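Local coordinates for protein probable mannosyltransferase KTR4 (Saccharomyces cerevisiae, PDB 5A07) that probably acts as a mannosyltransferase, a GT-A-clan member that binds guanosine-5'-diphosphate and a manganese ion in its lumenal part, at residues I107-V111 against M208-Y212; P137-L141 against H219-Y225. One frame throughout, in Å; residues are numbered along the deposited sequence.

Contact 1 (I107-V111 against M208-Y212). With GDP (guanosine-5'-diphosphate), chain F.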
loop_
_atom_site.group_PDB
_atom_site.type_symbol
_atom_site.label_atom_id
_atom_site.label_comp_id
_atom_site.label_asym_id
_atom_site.label_seq_id
_atom_site.Cartn_x
_atom_site.Cartn_y
_atom_site.Cartn_z
ATOM N N ILE B 107 -13.558 -6.591 -3.341
ATOM C CA ILE B 107 -13.238 -5.189 -3.148
ATOM C C ILE B 107 -13.583 -4.823 -1.750
ATOM O O ILE B 107 -14.668 -5.142 -1.305
ATOM C CB ILE B 107 -13.996 -4.348 -4.142
ATOM C CG1 ILE B 107 -13.560 -4.780 -5.524
ATOM C CG2 ILE B 107 -13.610 -2.906 -3.943
ATOM C CD1 ILE B 107 -14.623 -4.582 -6.468
ATOM N N LEU B 108 -12.636 -4.282 -0.996
ATOM C CA LEU B 108 -12.812 -4.024 0.401
ATOM C C LEU B 108 -12.772 -2.550 0.727
ATOM O O LEU B 108 -11.862 -1.834 0.296
ATOM C CB LEU B 108 -11.691 -4.706 1.209
ATOM C CG LEU B 108 -11.636 -4.318 2.694
ATOM C CD1 LEU B 108 -12.822 -4.830 3.489
ATOM C CD2 LEU B 108 -10.360 -4.841 3.342
ATOM N N SER B 109 -13.725 -2.060 1.530
ATOM C CA SER B 109 -13.658 -0.708 2.022
ATOM C C SER B 109 -14.005 -0.682 3.520
ATOM O O SER B 109 -15.090 -1.132 3.920
ATOM C CB SER B 109 -14.656 0.243 1.335
ATOM O OG SER B 109 -14.700 0.158 -0.082
ATOM N N LEU B 110 -13.125 -0.054 4.271
ATOM C CA LEU B 110 -13.369 0.317 5.635
ATOM C C LEU B 110 -13.831 1.719 5.588
ATOM O O LEU B 110 -13.064 2.602 5.196
ATOM C CB LEU B 110 -12.060 0.251 6.417
ATOM C CG LEU B 110 -12.106 0.716 7.852
ATOM C CD1 LEU B 110 -12.846 -0.312 8.720
ATOM C CD2 LEU B 110 -10.723 0.995 8.454
ATOM N N VAL B 111 -15.102 1.956 5.989
ATOM C CA VAL B 111 -15.679 3.273 5.893
ATOM C C VAL B 111 -16.689 3.532 7.007
ATOM O O VAL B 111 -17.177 2.581 7.616
ATOM C CB VAL B 111 -16.458 3.477 4.573
ATOM C CG1 VAL B 111 -15.481 3.668 3.412
ATOM C CG2 VAL B 111 -17.304 2.300 4.216
ATOM N N MET B 208 -7.498 2.818 13.309
ATOM C CA MET B 208 -7.572 2.422 11.897
ATOM C C MET B 208 -6.239 1.863 11.380
ATOM O O MET B 208 -6.190 0.819 10.743
ATOM C CB MET B 208 -8.011 3.589 11.088
ATOM C CG MET B 208 -8.117 3.296 9.570
ATOM S SD MET B 208 -6.536 3.489 8.678
ATOM C CE MET B 208 -6.074 5.208 8.845
ATOM N N CYS B 209 -5.179 2.551 11.698
ATOM C CA CYS B 209 -3.845 2.132 11.242
ATOM C C CYS B 209 -3.479 0.759 11.745
ATOM O O CYS B 209 -2.955 -0.140 11.044
ATOM C CB CYS B 209 -2.814 3.146 11.689
ATOM S SG CYS B 209 -2.826 4.728 10.865
ATOM N N ARG B 210 -3.771 0.548 13.025
ATOM C CA ARG B 210 -3.550 -0.752 13.594
ATOM C C ARG B 210 -4.451 -1.842 12.981
ATOM O O ARG B 210 -3.973 -2.975 12.664
ATOM C CB ARG B 210 -3.780 -0.631 15.106
ATOM C CG ARG B 210 -3.805 -1.979 15.837
ATOM C CD ARG B 210 -3.714 -1.630 17.351
ATOM N NE ARG B 210 -3.970 -2.773 18.188
ATOM C CZ ARG B 210 -5.133 -3.051 18.787
ATOM N NH1 ARG B 210 -6.172 -2.271 18.621
ATOM N NH2 ARG B 210 -5.216 -4.085 19.621
ATOM N N PHE B 211 -5.754 -1.534 12.803
ATOM C CA PHE B 211 -6.695 -2.494 12.229
ATOM C C PHE B 211 -6.235 -2.858 10.774
ATOM O O PHE B 211 -6.236 -4.032 10.409
ATOM C CB PHE B 211 -8.092 -1.869 12.155
ATOM C CG PHE B 211 -9.103 -2.709 11.449
ATOM C CD1 PHE B 211 -9.748 -3.751 12.096
ATOM C CD2 PHE B 211 -9.459 -2.445 10.143
ATOM C CE1 PHE B 211 -10.645 -4.582 11.445
ATOM C CE2 PHE B 211 -10.382 -3.276 9.460
ATOM C CZ PHE B 211 -10.980 -4.357 10.119
ATOM N N TYR B 212 -5.887 -1.841 9.997
ATOM C CA TYR B 212 -5.447 -2.138 8.567
ATOM C C TYR B 212 -4.085 -2.846 8.515
ATOM O O TYR B 212 -3.771 -3.553 7.537
ATOM C CB TYR B 212 -5.497 -0.875 7.697
ATOM C CG TYR B 212 -6.649 -0.869 6.701
ATOM C CD1 TYR B 212 -6.957 -2.014 5.964
ATOM C CD2 TYR B 212 -7.441 0.294 6.474
ATOM C CE1 TYR B 212 -7.995 -2.017 5.043
ATOM C CE2 TYR B 212 -8.441 0.292 5.518
ATOM C CZ TYR B 212 -8.723 -0.853 4.806
ATOM O OH TYR B 212 -9.744 -0.875 3.831
HETATM P PB GDP F . -5.833 8.889 5.006
HETATM O O1B GDP F . -5.942 10.364 5.099
HETATM O O2B GDP F . -4.752 8.237 5.652
HETATM O O3B GDP F . -6.157 8.392 3.648
HETATM O O3A GDP F . -7.007 8.454 6.040
HETATM P PA GDP F . -8.548 8.146 5.830
HETATM O O1A GDP F . -9.425 8.924 6.713
HETATM O O2A GDP F . -9.015 8.073 4.435
HETATM O "O5'" GDP F . -8.608 6.685 6.424
HETATM C "C5'" GDP F . -8.226 5.449 5.807
HETATM C "C4'" GDP F . -9.400 4.520 5.547
HETATM O "O4'" GDP F . -9.943 4.148 6.819
HETATM C "C3'" GDP F . -10.530 5.130 4.733
HETATM O "O3'" GDP F . -11.184 4.074 3.988
HETATM C "C2'" GDP F . -11.446 5.714 5.821
HETATM O "O2'" GDP F . -12.805 5.758 5.408
HETATM C "C1'" GDP F . -11.278 4.688 6.886
HETATM N N9 GDP F . -11.409 5.217 8.264
HETATM C C8 GDP F . -10.636 6.131 8.906
HETATM N N7 GDP F . -11.089 6.275 10.217
HETATM C C5 GDP F . -12.141 5.414 10.371
HETATM C C6 GDP F . -13.038 5.073 11.492
HETATM O O6 GDP F . -12.795 5.705 12.569
HETATM N N1 GDP F . -14.002 4.170 11.268
HETATM C C2 GDP F . -14.196 3.576 10.031
HETATM N N2 GDP F . -15.179 2.695 9.878
HETATM N N3 GDP F . -13.395 3.863 8.960
HETATM C C4 GDP F . -12.354 4.704 9.106
HETATM O O HOH W 1 -10.769 1.403 2.829
#
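Water 1 joins L110 to Y212 and is gripped by three groups. It accepts from L110 N at 3.1 Å. It lies 2.7 Å from Y212 OH and 2.9 Å from O3' of guanosine-5'-diphosphate (GDP). The next atom gripped is L110 O, which takes GDP O3' at 2.7 Å and GDP O2' at 3.2 Å. V111 O receives a weak bond from GDP N2. The end of strand 105-110 and the residue after it thus hold the ribose firmly and the base weakly.

The rest of the contact is apolar. L110 has CG anti to its backbone N (chi1 175°), which sends the side chain toward helix 203-214. Its CB lies 3.7 Å from Y212 CE2. CD2 meets M208 CG at 3.7 Å and also touches the ribose O4'. CD1, the other branch, meets F211 CE2 at 3.9 Å, and L110 CG rests against N3 of the base. L108 CD2 reaches the edge of the Y212 ring, near its plane. M208 starts extended. The bend at chi2 (-85°) then brings SD to the edge of the Y212 ring, in its plane, and the bend at chi3 (-63°) carries CE to C5' and O5' of GDP. R230 adds a cation-pi contact to Y212.

All the touching residues are buried. Backbone carbonyls of L110 and V111 therefore bind the ribose hydroxyls and, weakly, the base N2, while the L110 and M208 side chains pack on the nucleotide and one water ties its ribose to the Y212 hydroxyl.

Contact 2 (P137-L141 against H219-Y225)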
loop_
_atom_site.group_PDB
_atom_site.type_symbol
_atom_site.label_atom_id
_atom_site.label_comp_id
_atom_site.label_asym_id
_atom_site.label_seq_id
_atom_site.Cartn_x
_atom_site.Cartn_y
_atom_site.Cartn_z
ATOM N N PRO B 137 -17.336 -9.051 -5.780
ATOM C CA PRO B 137 -18.153 -8.501 -4.712
ATOM C C PRO B 137 -17.489 -7.445 -3.870
ATOM O O PRO B 137 -16.271 -7.267 -3.921
ATOM C CB PRO B 137 -18.366 -9.711 -3.779
ATOM C CG PRO B 137 -17.203 -10.602 -4.041
ATOM C CD PRO B 137 -16.799 -10.377 -5.477
ATOM N N TYR B 138 -18.316 -6.653 -3.203
ATOM C CA TYR B 138 -17.844 -5.660 -2.248
ATOM C C TYR B 138 -18.070 -6.079 -0.838
ATOM O O TYR B 138 -19.180 -6.511 -0.464
ATOM C CB TYR B 138 -18.549 -4.325 -2.450
ATOM C CG TYR B 138 -18.245 -3.662 -3.772
ATOM C CD1 TYR B 138 -18.942 -4.062 -4.923
ATOM C CD2 TYR B 138 -17.334 -2.625 -3.890
ATOM C CE1 TYR B 138 -18.682 -3.457 -6.175
ATOM C CE2 TYR B 138 -17.060 -2.038 -5.135
ATOM C CZ TYR B 138 -17.732 -2.462 -6.255
ATOM O OH TYR B 138 -17.475 -1.908 -7.496
ATOM N N THR B 139 -17.061 -5.832 -0.023
ATOM C CA THR B 139 -17.156 -6.013 1.388
ATOM C C THR B 139 -16.918 -4.691 2.061
ATOM O O THR B 139 -15.883 -4.016 1.796
ATOM C CB THR B 139 -16.112 -7.018 1.905
ATOM O OG1 THR B 139 -16.303 -8.305 1.285
ATOM C CG2 THR B 139 -16.253 -7.235 3.412
ATOM N N PHE B 140 -17.854 -4.285 2.941
ATOM C CA PHE B 140 -17.698 -3.086 3.696
ATOM C C PHE B 140 -17.575 -3.393 5.205
ATOM O O PHE B 140 -18.382 -4.171 5.737
ATOM C CB PHE B 140 -18.904 -2.175 3.524
ATOM C CG PHE B 140 -19.125 -1.750 2.127
ATOM C CD1 PHE B 140 -19.830 -2.547 1.247
ATOM C CD2 PHE B 140 -18.561 -0.588 1.667
ATOM C CE1 PHE B 140 -20.039 -2.181 -0.049
ATOM C CE2 PHE B 140 -18.764 -0.222 0.347
ATOM C CZ PHE B 140 -19.485 -0.978 -0.498
ATOM N N LEU B 141 -16.644 -2.738 5.860
ATOM C CA LEU B 141 -16.427 -2.885 7.287
ATOM C C LEU B 141 -16.425 -1.595 7.978
ATOM O O LEU B 141 -16.019 -0.596 7.426
ATOM C CB LEU B 141 -15.079 -3.584 7.587
ATOM C CG LEU B 141 -14.832 -4.948 6.962
ATOM C CD1 LEU B 141 -13.405 -5.535 7.241
ATOM C CD2 LEU B 141 -15.930 -5.946 7.383
ATOM N N HIS B 219 -11.181 -10.489 9.906
ATOM C CA HIS B 219 -12.609 -10.293 10.059
ATOM C C HIS B 219 -13.338 -11.487 9.471
ATOM O O HIS B 219 -12.987 -11.997 8.405
ATOM C CB HIS B 219 -13.082 -9.002 9.420
ATOM C CG HIS B 219 -14.491 -8.635 9.794
ATOM N ND1 HIS B 219 -15.570 -9.217 9.190
ATOM C CD2 HIS B 219 -14.988 -7.777 10.706
ATOM C CE1 HIS B 219 -16.677 -8.739 9.712
ATOM N NE2 HIS B 219 -16.352 -7.851 10.624
ATOM N N PRO B 220 -14.395 -11.977 10.160
ATOM C CA PRO B 220 -15.097 -13.135 9.636
ATOM C C PRO B 220 -15.539 -13.085 8.161
ATOM O O PRO B 220 -15.525 -14.098 7.487
ATOM C CB PRO B 220 -16.359 -13.241 10.547
ATOM C CG PRO B 220 -15.936 -12.643 11.786
ATOM C CD PRO B 220 -14.958 -11.523 11.445
ATOM N N LEU B 221 -15.941 -11.909 7.659
ATOM C CA LEU B 221 -16.424 -11.855 6.288
ATOM C C LEU B 221 -15.312 -12.106 5.288
ATOM O O LEU B 221 -15.615 -12.453 4.110
ATOM C CB LEU B 221 -17.112 -10.538 6.000
ATOM C CG LEU B 221 -18.440 -10.331 6.697
ATOM C CD1 LEU B 221 -18.918 -8.919 6.379
ATOM C CD2 LEU B 221 -19.458 -11.347 6.212
ATOM N N LEU B 222 -14.069 -11.922 5.734
ATOM C CA LEU B 222 -12.922 -12.030 4.829
ATOM C C LEU B 222 -12.284 -13.426 4.877
ATOM O O LEU B 222 -11.342 -13.706 4.152
ATOM C CB LEU B 222 -11.904 -10.933 5.188
ATOM C CG LEU B 222 -12.350 -9.503 4.775
ATOM C CD1 LEU B 222 -11.164 -8.597 4.959
ATOM C CD2 LEU B 222 -12.791 -9.369 3.357
ATOM N N SER B 223 -12.809 -14.281 5.749
ATOM C CA SER B 223 -12.158 -15.621 5.947
ATOM C C SER B 223 -12.269 -16.378 4.639
ATOM O O SER B 223 -11.461 -17.178 4.333
ATOM C CB SER B 223 -12.822 -16.411 7.112
ATOM O OG SER B 223 -14.107 -16.907 6.669
ATOM N N LYS B 224 -13.305 -16.142 3.832
ATOM C CA LYS B 224 -13.458 -16.881 2.593
ATOM C C LYS B 224 -12.666 -16.329 1.387
ATOM O O LYS B 224 -12.817 -16.821 0.265
ATOM C CB LYS B 224 -14.959 -16.931 2.234
ATOM C CG LYS B 224 -15.680 -15.577 2.056
ATOM C CD LYS B 224 -17.183 -15.742 1.752
ATOM C CE LYS B 224 -17.913 -14.418 1.738
ATOM N NZ LYS B 224 -17.988 -13.702 3.047
ATOM N N TYR B 225 -11.925 -15.250 1.547
ATOM C CA TYR B 225 -11.220 -14.656 0.376
ATOM C C TYR B 225 -9.700 -14.840 0.504
ATOM O O TYR B 225 -9.165 -14.731 1.598
ATOM C CB TYR B 225 -11.542 -13.182 0.258
ATOM C CG TYR B 225 -12.983 -12.851 -0.001
ATOM C CD1 TYR B 225 -13.595 -13.242 -1.138
ATOM C CD2 TYR B 225 -13.734 -12.235 0.951
ATOM C CE1 TYR B 225 -14.917 -12.927 -1.396
ATOM C CE2 TYR B 225 -15.049 -11.922 0.743
ATOM C CZ TYR B 225 -15.636 -12.259 -0.440
ATOM O OH TYR B 225 -16.963 -11.944 -0.615
HETATM O O HOH W 2 -18.120 -10.231 0.733
#
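L141 and H219 meet where strand 138-142 packs against the loop before strand 227-230. Both strands belong to the mixed sheet of this GT-A-clan protein, and each pairs in parallel with strand 105-110.

H219 can be followed from CB outward. Its CB touches L141 CD1 at 4.1 Å. CG is anti to the backbone N (chi1 -168°), which carries the ring toward the strand, and chi2 near -80° presents its face to L141. L141 CD2 sits over that face in a CH-pi contact, 3.6 Å from the ring centroid and 5° off the normal. P220 CD lies on the opposite face, toward the rim, so the imidazole is sandwiched. ND1 accepts L221 N at 3.1 Å, a nearly straight bond whose donor is tilted somewhat out of the ring plane. At the far end NE2 bonds T168 O. The two bonds, one at each ring nitrogen, fix the ring's rotation and are consistent with a neutral histidine protonated on NE2.

Further along, L221 and L222 pack on the strand. L221 CD1 approaches L141 CD2, and T139 CG2 touches L222 CD2 at 4.1 Å. The loop then closes in a type I beta turn from L222 to Y225. The turn brings the Y225 ring back to the start of the strand, where P137 CG lies 3.7 Å from Y225 OH. T139 OG1 is hydrogen-bonded to T106 OG1 and also to water 2 at 2.7 Å. That water bonds Y225 OH as well, from the edge of the ring and in its plane. R330 donates hydrogen bonds to L222 O and Y225 O.

K224 folds back over the turn. Its NZ gives a bond to L221 O at 2.9 Å and a salt bridge to E165, while its CG stands 3.9 Å above the centre of the Y225 ring.

How the contacts relate
After two N-terminal helices the chain enters strand 105-110, runs through helix 116-131 and returns as the neighbouring parallel strand 138-142. It adds strand 164-168 to the sheet and later enters helix 203-214, where contact 1 closes back to 107-111 over 96 intervening residues. The loop after that helix then reaches 137-141, and contact 2 closes over 77. The segments alternate, so the two closures cross and neither nests in the other. Backbone bonds between I107 and both P137 and T139 stitch the first segments together, and the centres lie about 11 Å apart. One helix and its following loop are thereby tied to two adjacent strands, contact 1 at the nucleotide and contact 2 farther from the chain's centre.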